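Local coordinates for E3 19 kDa protein (Human adenovirus E serotype 4, PDB 5IRO) that probably binds class I MHC heavy chains and retains them in the endoplasmic reticulum, impairing their transport to the surface of the infected cell, at residues 66-71 against 78-83; 35-40 against 51-56; 20-25 against 89-94. All blocks are in the same frame, centred on the assembly; numbering follows the deposited sequence.

Interaction 1 of 3, residues 66-71 against 78-83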
loop_
_atom_site.group_PDB
_atom_site.type_symbol
_atom_site.label_atom_id
_atom_site.label_comp_id
_atom_site.label_asym_id
_atom_site.label_seq_id
_atom_site.Cartn_x
_atom_site.Cartn_y
_atom_site.Cartn_z
ATOM N N TRP D 66 -28.983 -5.701 9.814
ATOM C CA TRP D 66 -29.517 -4.646 10.647
ATOM C C TRP D 66 -28.364 -4.105 11.479
ATOM O O TRP D 66 -27.340 -4.770 11.639
ATOM C CB TRP D 66 -30.645 -5.201 11.517
ATOM C CG TRP D 66 -30.231 -6.338 12.397
ATOM C CD1 TRP D 66 -30.464 -7.667 12.185
ATOM C CD2 TRP D 66 -29.612 -6.241 13.681
ATOM N NE1 TRP D 66 -29.966 -8.407 13.229
ATOM C CE2 TRP D 66 -29.447 -7.554 14.168
ATOM C CE3 TRP D 66 -29.159 -5.173 14.461
ATOM C CZ2 TRP D 66 -28.849 -7.824 15.393
ATOM C CZ3 TRP D 66 -28.567 -5.443 15.674
ATOM C CH2 TRP D 66 -28.418 -6.755 16.130
ATOM N N TYR D 67 -28.534 -2.905 12.017
ATOM C CA TYR D 67 -27.530 -2.300 12.878
ATOM C C TYR D 67 -28.192 -1.382 13.896
ATOM O O TYR D 67 -29.242 -0.803 13.625
ATOM C CB TYR D 67 -26.470 -1.564 12.046
ATOM C CG TYR D 67 -27.009 -0.470 11.146
ATOM C CD1 TYR D 67 -26.863 0.869 11.480
ATOM C CD2 TYR D 67 -27.661 -0.780 9.958
ATOM C CE1 TYR D 67 -27.350 1.868 10.659
ATOM C CE2 TYR D 67 -28.152 0.211 9.133
ATOM C CZ TYR D 67 -27.995 1.532 9.487
ATOM O OH TYR D 67 -28.484 2.521 8.665
ATOM N N THR D 68 -27.571 -1.243 15.063
ATOM C CA THR D 68 -28.166 -0.463 16.140
ATOM C C THR D 68 -27.482 0.884 16.297
ATOM O O THR D 68 -26.258 0.990 16.179
ATOM C CB THR D 68 -28.104 -1.205 17.495
ATOM O OG1 THR D 68 -26.758 -1.585 17.784
ATOM C CG2 THR D 68 -28.972 -2.434 17.466
ATOM N N VAL D 69 -28.282 1.909 16.569
ATOM C CA VAL D 69 -27.757 3.243 16.822
ATOM C C VAL D 69 -28.213 3.723 18.198
ATOM O O VAL D 69 -29.403 3.907 18.450
ATOM C CB VAL D 69 -28.168 4.257 15.713
ATOM C CG1 VAL D 69 -29.661 4.182 15.412
ATOM C CG2 VAL D 69 -27.742 5.675 16.085
ATOM N N SER D 70 -27.249 3.902 19.094
ATOM C CA SER D 70 -27.541 4.327 20.452
ATOM C C SER D 70 -27.425 5.840 20.499
ATOM O O SER D 70 -26.348 6.391 20.253
ATOM C CB SER D 70 -26.567 3.683 21.443
ATOM O OG SER D 70 -26.518 2.274 21.283
ATOM N N VAL D 71 -28.534 6.504 20.812
ATOM C CA VAL D 71 -28.570 7.965 20.832
ATOM C C VAL D 71 -29.387 8.526 21.992
ATOM O O VAL D 71 -30.538 8.144 22.193
ATOM C CB VAL D 71 -29.138 8.531 19.510
ATOM C CG1 VAL D 71 -28.072 8.544 18.432
ATOM C CG2 VAL D 71 -30.352 7.733 19.058
ATOM N N LEU D 78 -30.790 7.671 26.946
ATOM C CA LEU D 78 -30.351 7.093 25.686
ATOM C C LEU D 78 -31.331 6.043 25.186
ATOM O O LEU D 78 -31.814 5.214 25.955
ATOM C CB LEU D 78 -28.950 6.490 25.820
ATOM C CG LEU D 78 -28.390 5.869 24.537
ATOM C CD1 LEU D 78 -27.012 6.424 24.227
ATOM C CD2 LEU D 78 -28.349 4.352 24.632
ATOM N N ARG D 79 -31.630 6.094 23.894
ATOM C CA ARG D 79 -32.472 5.088 23.270
ATOM C C ARG D 79 -31.734 4.476 22.085
ATOM O O ARG D 79 -31.120 5.187 21.282
ATOM C CB ARG D 79 -33.821 5.654 22.819
ATOM C CG ARG D 79 -34.668 4.584 22.140
ATOM C CD ARG D 79 -36.121 4.963 21.935
ATOM N NE ARG D 79 -36.842 3.854 21.313
ATOM C CZ ARG D 79 -37.185 3.810 20.029
ATOM N NH1 ARG D 79 -36.870 4.813 19.225
ATOM N NH2 ARG D 79 -37.837 2.760 19.550
ATOM N N THR D 80 -31.764 3.150 22.015
ATOM C CA THR D 80 -31.137 2.409 20.931
ATOM C C THR D 80 -32.181 2.083 19.867
ATOM O O THR D 80 -33.253 1.569 20.180
ATOM C CB THR D 80 -30.507 1.101 21.449
ATOM O OG1 THR D 80 -29.354 1.404 22.245
ATOM C CG2 THR D 80 -30.101 0.198 20.294
ATOM N N VAL D 81 -31.861 2.380 18.610
ATOM C CA VAL D 81 -32.809 2.208 17.514
ATOM C C VAL D 81 -32.252 1.221 16.494
ATOM O O VAL D 81 -31.110 1.356 16.046
ATOM C CB VAL D 81 -33.121 3.556 16.824
ATOM C CG1 VAL D 81 -33.875 3.338 15.521
ATOM C CG2 VAL D 81 -33.910 4.461 17.756
ATOM N N ASN D 82 -33.059 0.222 16.144
ATOM C CA ASN D 82 -32.662 -0.767 15.151
ATOM C C ASN D 82 -32.988 -0.301 13.736
ATOM O O ASN D 82 -34.127 0.060 13.443
ATOM C CB ASN D 82 -33.338 -2.113 15.431
ATOM C CG ASN D 82 -32.720 -2.840 16.608
ATOM O OD1 ASN D 82 -31.996 -2.245 17.401
ATOM N ND2 ASN D 82 -32.997 -4.133 16.724
ATOM N N ASN D 83 -31.987 -0.302 12.863
ATOM C CA ASN D 83 -32.202 0.066 11.471
ATOM C C ASN D 83 -31.823 -1.067 10.528
ATOM O O ASN D 83 -30.755 -1.659 10.666
ATOM C CB ASN D 83 -31.403 1.324 11.128
ATOM C CG ASN D 83 -32.097 2.594 11.576
ATOM O OD1 ASN D 83 -33.305 2.605 11.811
ATOM N ND2 ASN D 83 -31.332 3.673 11.707
#
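From Tyr67 opposite Asn83 to Val71 opposite Arg79, the two strands run antiparallel at 159° and form the ladder of a beta hairpin. Tyr67–Asn83, Val69–Val81 and Val71–Arg79 are hydrogen-bonded pairs, each making two N-H...O=C bonds of 2.9 Å. Between them lie the non-hydrogen-bonded pairs Thr68–Asn82 and Ser70–Thr80.

On the face of the Tyr67, Val69 and Val71 side chains the contact is apolar at these residues and Val81, with Asn83 and Arg79 adding polar groups at its ends. With CG between the backbone N and the carbonyl carbon (chi1 58°), the Tyr67 phenol stands up beside Asn83, whose CB lies over one ring face toward the rim, 4.1 Å from the ring centroid, a CH-pi contact. Val69 presents CG1 to CB of Val81 at 3.8 Å, the two side chains lying alongside each other. This face continues onto Val42 and Ile44.

The other face carries hydroxyls and an amide. Ser70 OG and Thr80 OG1 are hydrogen-bonded at 3.1 Å, and Thr80 CG2 rests against CB of Thr68 at 3.7 Å. Nearer the turn, CD2 of Leu78 folds back over CB of Ser70.

Strand 43-45 pairs with the far edge of 66-71 through Thr68 and Ser70, making 66-72 the central strand of three. Six backbone bonds fix the register of the hairpin, which divides a largely apolar face, with Tyr67 and Val69 buried, from a polar, more exposed one.

Interaction 2 of 3, residues 35-40 against 51-56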
loop_
_atom_site.group_PDB
_atom_site.type_symbol
_atom_site.label_atom_id
_atom_site.label_comp_id
_atom_site.label_asym_id
_atom_site.label_seq_id
_atom_site.Cartn_x
_atom_site.Cartn_y
_atom_site.Cartn_z
ATOM N N CYS D 35 -21.914 7.555 10.420
ATOM C CA CYS D 35 -22.876 8.461 11.029
ATOM C C CYS D 35 -22.190 9.773 11.388
ATOM O O CYS D 35 -21.005 9.953 11.103
ATOM C CB CYS D 35 -23.528 7.816 12.257
ATOM S SG CYS D 35 -24.510 6.338 11.888
ATOM N N GLY D 36 -22.923 10.681 12.024
ATOM C CA GLY D 36 -22.408 12.015 12.276
ATOM C C GLY D 36 -21.224 12.078 13.224
ATOM O O GLY D 36 -21.140 11.311 14.182
ATOM N N TRP D 37 -20.304 12.998 12.943
ATOM C CA TRP D 37 -19.141 13.235 13.795
ATOM C C TRP D 37 -19.314 14.524 14.595
ATOM O O TRP D 37 -18.362 15.044 15.181
ATOM C CB TRP D 37 -17.870 13.303 12.948
ATOM C CG TRP D 37 -17.345 11.962 12.557
ATOM C CD1 TRP D 37 -17.539 11.323 11.368
ATOM C CD2 TRP D 37 -16.531 11.093 13.352
ATOM N NE1 TRP D 37 -16.901 10.106 11.375
ATOM C CE2 TRP D 37 -16.273 9.942 12.583
ATOM C CE3 TRP D 37 -15.996 11.176 14.642
ATOM C CZ2 TRP D 37 -15.504 8.882 13.060
ATOM C CZ3 TRP D 37 -15.235 10.123 15.113
ATOM C CH2 TRP D 37 -14.995 8.992 14.324
ATOM N N GLU D 38 -20.543 15.026 14.612
ATOM C CA GLU D 38 -20.881 16.252 15.320
ATOM C C GLU D 38 -21.441 15.896 16.691
ATOM O O GLU D 38 -21.745 16.769 17.504
ATOM C CB GLU D 38 -21.910 17.056 14.524
ATOM C CG GLU D 38 -21.580 17.194 13.044
ATOM C CD GLU D 38 -22.189 16.082 12.210
ATOM O OE1 GLU D 38 -22.870 15.211 12.792
ATOM O OE2 GLU D 38 -21.987 16.074 10.978
ATOM N N CYS D 39 -21.564 14.595 16.935
ATOM C CA CYS D 39 -22.149 14.073 18.160
ATOM C C CYS D 39 -21.227 13.021 18.770
ATOM O O CYS D 39 -20.671 12.189 18.051
ATOM C CB CYS D 39 -23.516 13.446 17.863
ATOM S SG CYS D 39 -24.977 14.255 18.539
ATOM N N GLN D 40 -21.047 13.066 20.087
ATOM C CA GLN D 40 -20.340 12.002 20.792
ATOM C C GLN D 40 -21.423 11.101 21.383
ATOM O O GLN D 40 -22.594 11.486 21.405
ATOM C CB GLN D 40 -19.435 12.612 21.877
ATOM C CG GLN D 40 -18.914 11.657 22.953
ATOM C CD GLN D 40 -18.083 10.517 22.387
ATOM O OE1 GLN D 40 -18.598 9.427 22.135
ATOM N NE2 GLN D 40 -16.792 10.761 22.196
ATOM N N ARG D 51 -18.393 0.693 17.358
ATOM C CA ARG D 51 -17.352 1.633 16.972
ATOM C C ARG D 51 -17.809 3.071 16.775
ATOM O O ARG D 51 -17.852 3.566 15.648
ATOM C CB ARG D 51 -16.664 1.148 15.692
ATOM C CG ARG D 51 -15.312 0.499 15.918
ATOM C CD ARG D 51 -14.332 1.491 16.515
ATOM N NE ARG D 51 -14.333 2.754 15.784
ATOM C CZ ARG D 51 -13.559 3.793 16.080
ATOM N NH1 ARG D 51 -12.713 3.723 17.098
ATOM N NH2 ARG D 51 -13.632 4.902 15.360
ATOM N N ASN D 52 -18.142 3.728 17.883
ATOM C CA ASN D 52 -18.243 5.184 17.929
ATOM C C ASN D 52 -19.185 5.789 16.890
ATOM O O ASN D 52 -20.370 5.457 16.836
ATOM C CB ASN D 52 -16.848 5.808 17.834
ATOM C CG ASN D 52 -15.924 5.342 18.950
ATOM O OD1 ASN D 52 -15.475 4.196 18.961
ATOM N ND2 ASN D 52 -15.631 6.234 19.889
ATOM N N ASN D 53 -18.634 6.677 16.066
ATOM C CA ASN D 53 -19.404 7.405 15.064
ATOM C C ASN D 53 -19.380 6.723 13.697
ATOM O O ASN D 53 -20.359 6.772 12.952
ATOM C CB ASN D 53 -18.870 8.834 14.925
ATOM C CG ASN D 53 -19.073 9.662 16.178
ATOM O OD1 ASN D 53 -18.271 9.603 17.109
ATOM N ND2 ASN D 53 -20.137 10.456 16.199
ATOM N N THR D 54 -18.261 6.083 13.375
ATOM C CA THR D 54 -18.105 5.420 12.084
ATOM C C THR D 54 -17.593 4.001 12.293
ATOM O O THR D 54 -16.653 3.774 13.055
ATOM C CB THR D 54 -17.134 6.194 11.167
ATOM O OG1 THR D 54 -17.565 7.556 11.051
ATOM C CG2 THR D 54 -17.085 5.564 9.781
ATOM N N LEU D 55 -18.212 3.046 11.605
ATOM C CA LEU D 55 -17.886 1.639 11.791
ATOM C C LEU D 55 -17.417 1.032 10.472
ATOM O O LEU D 55 -17.888 1.415 9.404
ATOM C CB LEU D 55 -19.113 0.891 12.327
ATOM C CG LEU D 55 -18.928 -0.439 13.066
ATOM C CD1 LEU D 55 -20.060 -0.663 14.058
ATOM C CD2 LEU D 55 -18.858 -1.598 12.092
ATOM N N ALA D 56 -16.476 0.096 10.550
ATOM C CA ALA D 56 -16.004 -0.606 9.362
ATOM C C ALA D 56 -15.918 -2.107 9.604
ATOM O O ALA D 56 -15.192 -2.561 10.488
ATOM C CB ALA D 56 -14.653 -0.061 8.924
#
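Cys35, just past the end of strand 29-34, makes the first link: its backbone N donates to O of Asn53 at 3.1 Å. Its sulfur is tied to Cys18, so this end of the loop is held both by the disulfide and by the backbone of 51-56. Gly36 follows with its carbonyl oxygen turned to the Asn53 amide; ND2 donates to it, but the modelled separation is too short to be taken literally, and the exact geometry of that bond is doubtful.

Trp37 supplies the large surface. CB of Asn53 lies against one face of its indole, over the middle of the six-membered ring, 3.5 Å from the centroid and nearly on the ring normal. The Asn53 amide is turned only 24° from the indole plane, which spreads OD1 on that same face near CE3 and CZ3. Along the same indole, NE1 reaches OG1 of Thr54 at 2.7 Å, a weak bond because the N-H is badly bent away from the oxygen. At the far rim, the guanidinium NH2 of Arg51 comes to the ring edge near its plane, 4.4 Å from CH2. The indole and Thr54 also pack on the backbone of a neighbouring protein chain.

Cys39, joined to Cys10 by a second disulfide, makes the last link. Its carbonyl O accepts a hydrogen bond from Asn53 ND2 at 2.6 Å, almost straight at 169° and in the amide plane. CG of Asn53 lies opposite the carbonyl carbon, beside the backbone N (chi1 -66°), which points the amide into the 36-39 loop, where ND2 lies between two carbonyls, with the bond to Cys39 the clear one. One buried asparagine thus commits its amide nitrogen and backbone O to a loop that has no regular secondary structure, while its CB packs on the face of the tryptophan.

Interaction 3 of 3, residues 20-25 against 89-94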
loop_
_atom_site.group_PDB
_atom_site.type_symbol
_atom_site.label_atom_id
_atom_site.label_comp_id
_atom_site.label_asym_id
_atom_site.label_seq_id
_atom_site.Cartn_x
_atom_site.Cartn_y
_atom_site.Cartn_z
ATOM N N LEU D 20 -23.954 4.920 4.633
ATOM C CA LEU D 20 -23.023 3.801 4.532
ATOM C C LEU D 20 -22.534 3.555 3.102
ATOM O O LEU D 20 -23.281 3.721 2.138
ATOM C CB LEU D 20 -23.586 2.520 5.166
ATOM C CG LEU D 20 -24.847 1.813 4.662
ATOM C CD1 LEU D 20 -24.945 0.449 5.326
ATOM C CD2 LEU D 20 -26.104 2.620 4.942
ATOM N N SER D 21 -21.271 3.159 2.986
ATOM C CA SER D 21 -20.645 2.898 1.696
ATOM C C SER D 21 -20.057 1.490 1.656
ATOM O O SER D 21 -19.661 0.943 2.687
ATOM C CB SER D 21 -19.553 3.931 1.405
ATOM O OG SER D 21 -18.686 4.079 2.515
ATOM N N PHE D 22 -20.008 0.905 0.464
ATOM C CA PHE D 22 -19.470 -0.439 0.284
ATOM C C PHE D 22 -18.287 -0.403 -0.667
ATOM O O PHE D 22 -18.266 0.384 -1.615
ATOM C CB PHE D 22 -20.542 -1.392 -0.247
ATOM C CG PHE D 22 -21.649 -1.667 0.726
ATOM C CD1 PHE D 22 -21.766 -2.913 1.315
ATOM C CD2 PHE D 22 -22.566 -0.684 1.060
ATOM C CE1 PHE D 22 -22.777 -3.176 2.211
ATOM C CE2 PHE D 22 -23.579 -0.939 1.958
ATOM C CZ PHE D 22 -23.686 -2.185 2.532
ATOM N N GLN D 23 -17.296 -1.250 -0.410
ATOM C CA GLN D 23 -16.082 -1.217 -1.214
ATOM C C GLN D 23 -15.388 -2.578 -1.265
ATOM O O GLN D 23 -15.347 -3.300 -0.267
ATOM C CB GLN D 23 -15.141 -0.132 -0.675
ATOM C CG GLN D 23 -13.869 0.093 -1.477
ATOM C CD GLN D 23 -13.072 1.281 -0.975
ATOM O OE1 GLN D 23 -13.609 2.163 -0.305
ATOM N NE2 GLN D 23 -11.784 1.309 -1.294
ATOM N N PRO D 24 -14.850 -2.931 -2.442
ATOM C CA PRO D 24 -14.087 -4.166 -2.654
ATOM C C PRO D 24 -12.665 -4.072 -2.109
ATOM O O PRO D 24 -11.860 -3.310 -2.639
ATOM C CB PRO D 24 -14.047 -4.289 -4.183
ATOM C CG PRO D 24 -14.228 -2.896 -4.684
ATOM C CD PRO D 24 -15.152 -2.244 -3.710
ATOM N N ASP D 25 -12.360 -4.839 -1.064
ATOM C CA ASP D 25 -11.018 -4.833 -0.490
ATOM C C ASP D 25 -10.500 -6.245 -0.248
ATOM O O ASP D 25 -10.759 -6.814 0.796
ATOM C CB ASP D 25 -11.013 -4.074 0.844
ATOM C CG ASP D 25 -10.796 -2.583 0.680
ATOM O OD1 ASP D 25 -10.036 -2.006 1.487
ATOM O OD2 ASP D 25 -11.398 -1.982 -0.232
ATOM N N HIS D 89 -27.622 -6.367 -0.991
ATOM C CA HIS D 89 -27.999 -5.634 -2.194
ATOM C C HIS D 89 -26.923 -4.636 -2.610
ATOM O O HIS D 89 -27.065 -3.938 -3.614
ATOM C CB HIS D 89 -29.326 -4.909 -1.980
ATOM C CG HIS D 89 -30.505 -5.630 -2.551
ATOM N ND1 HIS D 89 -30.655 -5.863 -3.902
ATOM C CD2 HIS D 89 -31.591 -6.177 -1.955
ATOM C CE1 HIS D 89 -31.781 -6.518 -4.111
ATOM N NE2 HIS D 89 -32.369 -6.720 -2.945
ATOM N N MET D 90 -25.846 -4.578 -1.835
ATOM C CA MET D 90 -24.743 -3.674 -2.129
ATOM C C MET D 90 -23.403 -4.400 -2.096
ATOM O O MET D 90 -22.391 -3.871 -2.552
ATOM C CB MET D 90 -24.743 -2.488 -1.157
ATOM C CG MET D 90 -25.924 -1.540 -1.333
ATOM S SD MET D 90 -25.531 -0.066 -2.297
ATOM C CE MET D 90 -24.783 0.973 -1.043
ATOM N N CYS D 91 -23.402 -5.615 -1.555
ATOM C CA CYS D 91 -22.204 -6.444 -1.573
ATOM C C CYS D 91 -22.187 -7.355 -2.798
ATOM O O CYS D 91 -21.136 -7.858 -3.185
ATOM C CB CYS D 91 -22.084 -7.271 -0.289
ATOM S SG CYS D 91 -21.325 -6.403 1.104
ATOM N N ASN D 92 -23.355 -7.570 -3.398
ATOM C CA ASN D 92 -23.440 -8.301 -4.658
ATOM C C ASN D 92 -23.097 -7.420 -5.856
ATOM O O ASN D 92 -22.697 -7.916 -6.910
ATOM C CB ASN D 92 -24.845 -8.884 -4.842
ATOM C CG ASN D 92 -25.148 -10.012 -3.870
ATOM O OD1 ASN D 92 -24.261 -10.765 -3.470
ATOM N ND2 ASN D 92 -26.416 -10.137 -3.491
ATOM N N THR D 93 -23.240 -6.110 -5.677
ATOM C CA THR D 93 -22.966 -5.150 -6.742
ATOM C C THR D 93 -21.513 -4.686 -6.685
ATOM O O THR D 93 -20.868 -4.518 -7.717
ATOM C CB THR D 93 -23.917 -3.934 -6.660
ATOM O OG1 THR D 93 -25.279 -4.382 -6.718
ATOM C CG2 THR D 93 -23.656 -2.962 -7.805
ATOM N N ALA D 94 -21.002 -4.471 -5.477
ATOM C CA ALA D 94 -19.618 -4.046 -5.302
ATOM C C ALA D 94 -18.673 -5.196 -5.634
ATOM O O ALA D 94 -17.637 -5.005 -6.273
ATOM C CB ALA D 94 -19.381 -3.544 -3.887
#
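Phe22 and Met90 both place CG beside their backbone N, with chi1 of -67° and -68°, and the strand and the helix start thereby send these side chains at each other roughly at right angles. The methionine CB stands over the middle of the phenylalanine ring, 3.5 Å from its centroid, in a CH-pi contact. Bends at chi2 and chi3 then curl the chain round, laying CE against CD2 of Phe22 at 3.5 Å. SD is set obliquely, 5.2 Å from the centroid, as a Met-aromatic contact.

Cys91 comes from another direction: its SG approaches the ring edge, 3.5 Å from CD1. Its disulfide to Cys29 fastens the helix start beside the ring. One turn on, CB of Ala94 meets CB of Phe22 and CD of Pro24, both at 4.4 Å. Met90 is the N-cap residue of this short helix, and its carbonyl O accepts from Ala94 N.

No hydrogen bond joins the two segments. The Phe22 ring, with carbon over one face and sulfur at an edge, is the main seat of the helix start on strand 20-24, Pro24 adds a smaller contact with Ala94, and the Cys29–Cys91 disulfide ties the helix to the neighbouring strand 29-34.

Interactions 2 and 3 both reach the antiparallel sheet 20-24, 29-34, 54-59, but at its two outermost strands, and their centres lie about 20 Å apart. Interaction 1 belongs to the second antiparallel sheet, 43-45, 66-72, 78-84; its centre is about 12 Å from that of interaction 2 and 22 Å from that of interaction 3. Along the chain, interaction 2 closes before interaction 1 opens, and both are nested within the long loop closed by interaction 3. Local contacts are thus enclosed by one that brings a late helix back to the first strand, in a disulfide-braced, rather elongated part of this membrane glycoprotein, the one preceding its transmembrane helix and probably its luminal domain.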